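Local structure of toll-like receptor 13 (Mus musculus, 4Z0C) at residues 574-579 against 602-607; 525-530 against 548-553. The protein senses bacterial 23S rRNA as an endosomal innate immune receptor, its leucine-rich-repeat ectodomain binding the RNA and signalling running through MYD88 and TRAF6. All coordinates share one frame; numbering follows the deposited sequence.

Interaction 1. Residues 574-579 against 602-607; sequences LINLTK and LKRLKI. With NAG (2-acetamido-2-deoxy-beta-D-glucopyranose), chain R.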
# COMPACT_ATOMS: atom_id res chain seq x y z
N LEU A 574 27.29 2.94 11.42
CA LEU A 574 26.40 2.56 12.51
C LEU A 574 27.09 1.93 13.73
O LEU A 574 26.76 0.81 14.12
CB LEU A 574 25.32 1.61 12.00
CG LEU A 574 24.49 2.06 10.80
CD1 LEU A 574 23.38 1.06 10.54
CD2 LEU A 574 23.91 3.48 11.01
N ILE A 575 28.03 2.65 14.33
CA ILE A 575 28.87 2.01 15.34
C ILE A 575 28.13 1.69 16.63
O ILE A 575 28.48 0.73 17.32
CB ILE A 575 30.16 2.81 15.64
CG1 ILE A 575 29.87 4.17 16.26
CG2 ILE A 575 31.02 2.94 14.40
CD1 ILE A 575 30.57 4.35 17.60
N ASN A 576 27.09 2.46 16.95
CA ASN A 576 26.31 2.20 18.14
C ASN A 576 25.09 1.31 17.94
O ASN A 576 24.28 1.17 18.84
CB ASN A 576 25.93 3.50 18.84
CG ASN A 576 27.06 4.02 19.71
OD1 ASN A 576 27.16 5.20 20.00
ND2 ASN A 576 27.92 3.12 20.14
N LEU A 577 24.95 0.72 16.76
CA LEU A 577 23.78 -0.12 16.50
C LEU A 577 23.67 -1.29 17.49
O LEU A 577 24.64 -2.00 17.76
CB LEU A 577 23.78 -0.65 15.07
CG LEU A 577 22.38 -1.05 14.57
CD1 LEU A 577 21.51 0.19 14.37
CD2 LEU A 577 22.46 -1.87 13.29
N THR A 578 22.45 -1.49 17.98
CA THR A 578 22.11 -2.47 19.00
C THR A 578 21.16 -3.55 18.47
O THR A 578 21.24 -4.71 18.87
CB THR A 578 21.50 -1.72 20.21
OG1 THR A 578 22.52 -1.51 21.18
CG2 THR A 578 20.32 -2.47 20.82
N LYS A 579 20.25 -3.15 17.58
CA LYS A 579 19.30 -4.06 16.96
C LYS A 579 19.16 -3.80 15.47
O LYS A 579 18.97 -2.65 15.06
CB LYS A 579 17.93 -3.90 17.60
CG LYS A 579 16.83 -4.68 16.91
CD LYS A 579 15.53 -4.61 17.72
CE LYS A 579 14.44 -5.45 17.08
NZ LYS A 579 13.16 -5.39 17.83
N LEU A 602 29.82 -3.61 13.42
CA LEU A 602 28.69 -3.67 14.32
C LEU A 602 29.09 -4.44 15.57
O LEU A 602 28.55 -5.50 15.88
CB LEU A 602 27.47 -4.29 13.64
CG LEU A 602 26.98 -3.65 12.33
CD1 LEU A 602 25.67 -4.28 11.88
CD2 LEU A 602 26.85 -2.13 12.47
N LYS A 603 30.08 -3.90 16.27
CA LYS A 603 30.66 -4.55 17.42
C LYS A 603 29.77 -4.42 18.66
O LYS A 603 29.98 -5.14 19.64
CB LYS A 603 32.06 -4.01 17.69
CG LYS A 603 33.11 -4.61 16.78
CD LYS A 603 34.05 -3.56 16.27
CE LYS A 603 34.97 -4.12 15.20
NZ LYS A 603 35.76 -3.02 14.57
N ARG A 604 28.77 -3.55 18.59
CA ARG A 604 27.81 -3.41 19.69
C ARG A 604 26.45 -4.04 19.39
O ARG A 604 25.51 -3.83 20.14
CB ARG A 604 27.57 -1.95 20.08
CG ARG A 604 28.46 -1.39 21.15
CD ARG A 604 28.36 0.13 21.11
NE ARG A 604 29.49 0.80 21.73
CZ ARG A 604 30.70 0.90 21.18
NH1 ARG A 604 30.93 0.37 19.98
NH2 ARG A 604 31.67 1.54 21.81
N LEU A 605 26.33 -4.78 18.30
CA LEU A 605 25.03 -5.36 17.96
C LEU A 605 24.61 -6.42 19.00
O LEU A 605 25.35 -7.34 19.29
CB LEU A 605 25.04 -5.96 16.55
CG LEU A 605 23.66 -6.29 15.95
CD1 LEU A 605 22.86 -5.04 15.63
CD2 LEU A 605 23.77 -7.16 14.71
N LYS A 606 23.40 -6.27 19.55
CA LYS A 606 22.89 -7.25 20.50
C LYS A 606 21.84 -8.16 19.87
O LYS A 606 21.64 -9.29 20.33
CB LYS A 606 22.29 -6.57 21.71
CG LYS A 606 23.26 -5.82 22.59
CD LYS A 606 22.47 -4.92 23.55
CE LYS A 606 23.28 -4.52 24.78
NZ LYS A 606 23.12 -5.50 25.88
N ILE A 607 21.15 -7.64 18.86
CA ILE A 607 20.04 -8.36 18.22
C ILE A 607 20.15 -8.34 16.68
O ILE A 607 20.39 -7.30 16.08
CB ILE A 607 18.68 -7.75 18.62
CG1 ILE A 607 18.53 -7.72 20.15
CG2 ILE A 607 17.56 -8.54 17.96
CD1 ILE A 607 17.51 -6.70 20.65
C1 NAG R . 27.39 6.27 22.93
C2 NAG R . 27.49 7.53 22.08
C3 NAG R . 28.33 8.60 22.77
C4 NAG R . 27.99 8.78 24.24
C5 NAG R . 27.78 7.45 24.97
C6 NAG R . 27.19 7.71 26.36
C7 NAG R . 27.92 7.94 19.70
C8 NAG R . 28.93 7.75 18.61
N2 NAG R . 28.10 7.21 20.80
O3 NAG R . 28.12 9.81 22.09
O4 NAG R . 29.03 9.48 24.89
O5 NAG R . 26.92 6.59 24.23
O6 NAG R . 28.10 8.45 27.15
O7 NAG R . 26.98 8.72 19.54
O HOH W 1 27.07 -1.75 16.50
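The guanidinium of Arg604 has ND2 of Asn576 over one face, the amide and guanidinium planes 71° apart, while the carbonyl oxygen of Ile575 approaches obliquely, 3.6 Å from NH1 of Arg604. The Arg604 chain, extended from CG to NE, runs alongside Asn576 and points the same way. As modelled, ND2 of Asn576 comes to 3.2 Å from Arg604 NE, two donors facing each other. An N-acetylglucosamine sits at the other end of the amide, where Asn576 is a predicted N-glycosylation site, but the fit there is so tight that the orientation of the amide is doubtful.

Between the two turns a water donates to Ile575 O and, at 2.7 Å, to Leu577 O while accepting from Arg604 N. Further along, Thr578 O takes two backbone N-H groups, from Lys606 N at 2.7 Å and from Ile607 N at 2.9 Å. The Ile607 donor lies nearly in line with the C=O (160°), whereas that of Lys606 arrives bent and tilted from the carbonyl plane. Leucines line the inner side. Leu577 and Leu605 lie side by side, CD2 of Leu577 4.0 Å from CD1 of Leu605; in both, CG is turned anti to the backbone N. Leu602 reaches back with CD2, 3.4 Å from Leu574 O. Where the two strands begin, the extended Lys579 chain crosses Ile607 obliquely, CG of Lys579 meeting CB of Ile607 at 4.0 Å, and Lys579 also packs on a sugar of the bound RNA.

Two type I turns, Leu574-Leu577 and Leu602-Leu605, thus lead into the parallel strands 579-581 and 607-609, the stacking of equivalent turns and leucines in successive coils of a leucine-rich-repeat solenoid, here LRR 23 and LRR 24.

Interaction 2. Residues 525-530 against 548-553; sequences KSLKQL and QGLGSL. With NAG (2-acetamido-2-deoxy-beta-D-glucopyranose), chain R.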
# COMPACT_ATOMS: atom_id res chain seq x y z
N LYS A 525 21.68 13.82 14.14
CA LYS A 525 22.78 13.37 14.98
C LYS A 525 22.36 12.69 16.28
O LYS A 525 23.21 12.07 16.94
CB LYS A 525 23.74 14.52 15.27
CG LYS A 525 23.07 15.87 15.38
CD LYS A 525 24.08 17.02 15.42
CE LYS A 525 24.90 17.01 16.70
NZ LYS A 525 26.14 17.82 16.55
N SER A 526 21.09 12.78 16.66
CA SER A 526 20.62 12.13 17.90
C SER A 526 19.73 10.94 17.59
O SER A 526 19.11 10.37 18.49
CB SER A 526 19.80 13.07 18.79
OG SER A 526 20.31 14.40 18.80
N LEU A 527 19.60 10.62 16.31
CA LEU A 527 18.65 9.60 15.89
C LEU A 527 18.97 8.25 16.51
O LEU A 527 20.10 7.77 16.42
CB LEU A 527 18.58 9.51 14.37
CG LEU A 527 17.29 8.88 13.88
CD1 LEU A 527 16.12 9.78 14.22
CD2 LEU A 527 17.36 8.68 12.38
N LYS A 528 17.98 7.64 17.16
CA LYS A 528 18.18 6.33 17.77
C LYS A 528 17.43 5.21 17.04
O LYS A 528 17.88 4.06 17.04
CB LYS A 528 17.78 6.36 19.25
CG LYS A 528 18.39 7.54 20.00
CD LYS A 528 18.37 7.36 21.51
CE LYS A 528 19.66 7.91 22.12
NZ LYS A 528 20.86 7.44 21.34
N GLN A 529 16.28 5.54 16.45
CA GLN A 529 15.48 4.54 15.73
C GLN A 529 15.06 5.00 14.34
O GLN A 529 14.55 6.10 14.16
CB GLN A 529 14.25 4.13 16.53
CG GLN A 529 14.55 3.92 18.00
CD GLN A 529 13.41 3.25 18.76
OE1 GLN A 529 12.33 3.82 18.94
NE2 GLN A 529 13.66 2.03 19.23
N LEU A 530 15.32 4.15 13.36
CA LEU A 530 14.96 4.41 11.98
C LEU A 530 14.13 3.26 11.44
O LEU A 530 14.58 2.11 11.46
CB LEU A 530 16.23 4.58 11.14
CG LEU A 530 16.13 4.78 9.64
CD1 LEU A 530 15.13 5.89 9.28
CD2 LEU A 530 17.53 5.09 9.07
N GLN A 548 25.25 7.42 6.34
CA GLN A 548 26.20 8.43 6.78
C GLN A 548 25.57 9.36 7.82
O GLN A 548 24.45 9.85 7.64
CB GLN A 548 26.65 9.23 5.55
CG GLN A 548 27.87 10.13 5.72
CD GLN A 548 29.18 9.37 5.65
OE1 GLN A 548 29.21 8.16 5.45
NE2 GLN A 548 30.29 10.10 5.80
N GLY A 549 26.28 9.59 8.91
CA GLY A 549 25.89 10.58 9.90
C GLY A 549 25.12 9.96 11.06
O GLY A 549 24.74 10.66 12.00
N LEU A 550 24.90 8.65 10.98
CA LEU A 550 24.04 7.95 11.93
C LEU A 550 24.80 7.14 13.01
O LEU A 550 24.41 6.02 13.35
CB LEU A 550 23.05 7.07 11.17
CG LEU A 550 21.91 7.86 10.49
CD1 LEU A 550 20.99 6.95 9.70
CD2 LEU A 550 21.12 8.61 11.54
N GLY A 551 25.86 7.72 13.56
CA GLY A 551 26.64 7.08 14.60
C GLY A 551 25.93 6.84 15.92
O GLY A 551 26.35 6.02 16.72
N SER A 552 24.84 7.56 16.16
CA SER A 552 24.06 7.38 17.39
C SER A 552 22.93 6.35 17.25
O SER A 552 22.29 5.99 18.24
CB SER A 552 23.49 8.71 17.85
OG SER A 552 22.66 9.28 16.84
N LEU A 553 22.68 5.89 16.03
CA LEU A 553 21.54 5.01 15.79
C LEU A 553 21.67 3.72 16.59
O LEU A 553 22.76 3.15 16.67
CB LEU A 553 21.38 4.71 14.30
CG LEU A 553 20.04 4.15 13.81
CD1 LEU A 553 18.95 5.18 13.94
CD2 LEU A 553 20.13 3.64 12.35
C1 NAG R . 27.39 6.27 22.93
C2 NAG R . 27.49 7.53 22.08
C3 NAG R . 28.33 8.60 22.77
C4 NAG R . 27.99 8.78 24.24
C5 NAG R . 27.78 7.45 24.97
C6 NAG R . 27.19 7.71 26.36
C7 NAG R . 27.92 7.94 19.70
C8 NAG R . 28.93 7.75 18.61
N2 NAG R . 28.10 7.21 20.80
O3 NAG R . 28.12 9.81 22.09
O4 NAG R . 29.03 9.48 24.89
O5 NAG R . 26.92 6.59 24.23
O6 NAG R . 28.10 8.45 27.15
O7 NAG R . 26.98 8.72 19.54
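Ser552 OG bridges two carbonyls of the preceding coil, 2.8 Å from Lys525 O and 3.0 Å from Leu527 O; its single proton can serve either, and which one is not settled. A chi1 of 58° sets OG between the backbone N and the carbonyl carbon of Ser552, turned to the 525-530 backbone. Leu527 O also receives a CA-H contact from Leu553 CA at 3.2 Å.

Beside this polar link the leucines pack against one another. Leu527 lies alongside both Leu550 and Leu553, its CD2 3.9 Å from CD2 of Leu550. CD1 of Leu553 presses on the peptide of Lys528, 3.5 Å from its carbonyl carbon, and reaches CB of Leu530. Leu530 crosses Leu550 at about a right angle, with CD2 of Leu530 4.0 Å from CD1 of Leu550. Leucines repeating from coil to coil in this way form the hydrophobic core of a leucine-rich-repeat solenoid, here between LRR 21 and LRR 22.

The type I turn Leu550-Leu553 places Ser552 and Leu553, and Gly549 before it has a positive phi that favours glycine. On the far side of 525-530, Ser526 OG bonds to Glu496 O, and the backbone of Lys528 and Gln529 bonds to Leu499, tying the segment to the coil before.

Overall arrangement
Interaction 2 joins LRR 21 to LRR 22 and interaction 1 joins LRR 23 to LRR 24, so they follow one another along the solenoid, with centres 12 Å apart. They meet where segment 548-553 touches segment 574-579: Asn576 CB lies 3.3 Å from Gly551 O, and Leu574 CD2 is 3.5 Å from Leu550 O. One N-acetylglucosamine borders both, its C8 atom 3.6 Å from Gly551 O and 3.9 Å from Ile575 CD1. The bound RNA is closer to interaction 1, whose nearest atom is about 4 Å from it; the nearest atom of interaction 2 is about 9 Å from the bound RNA.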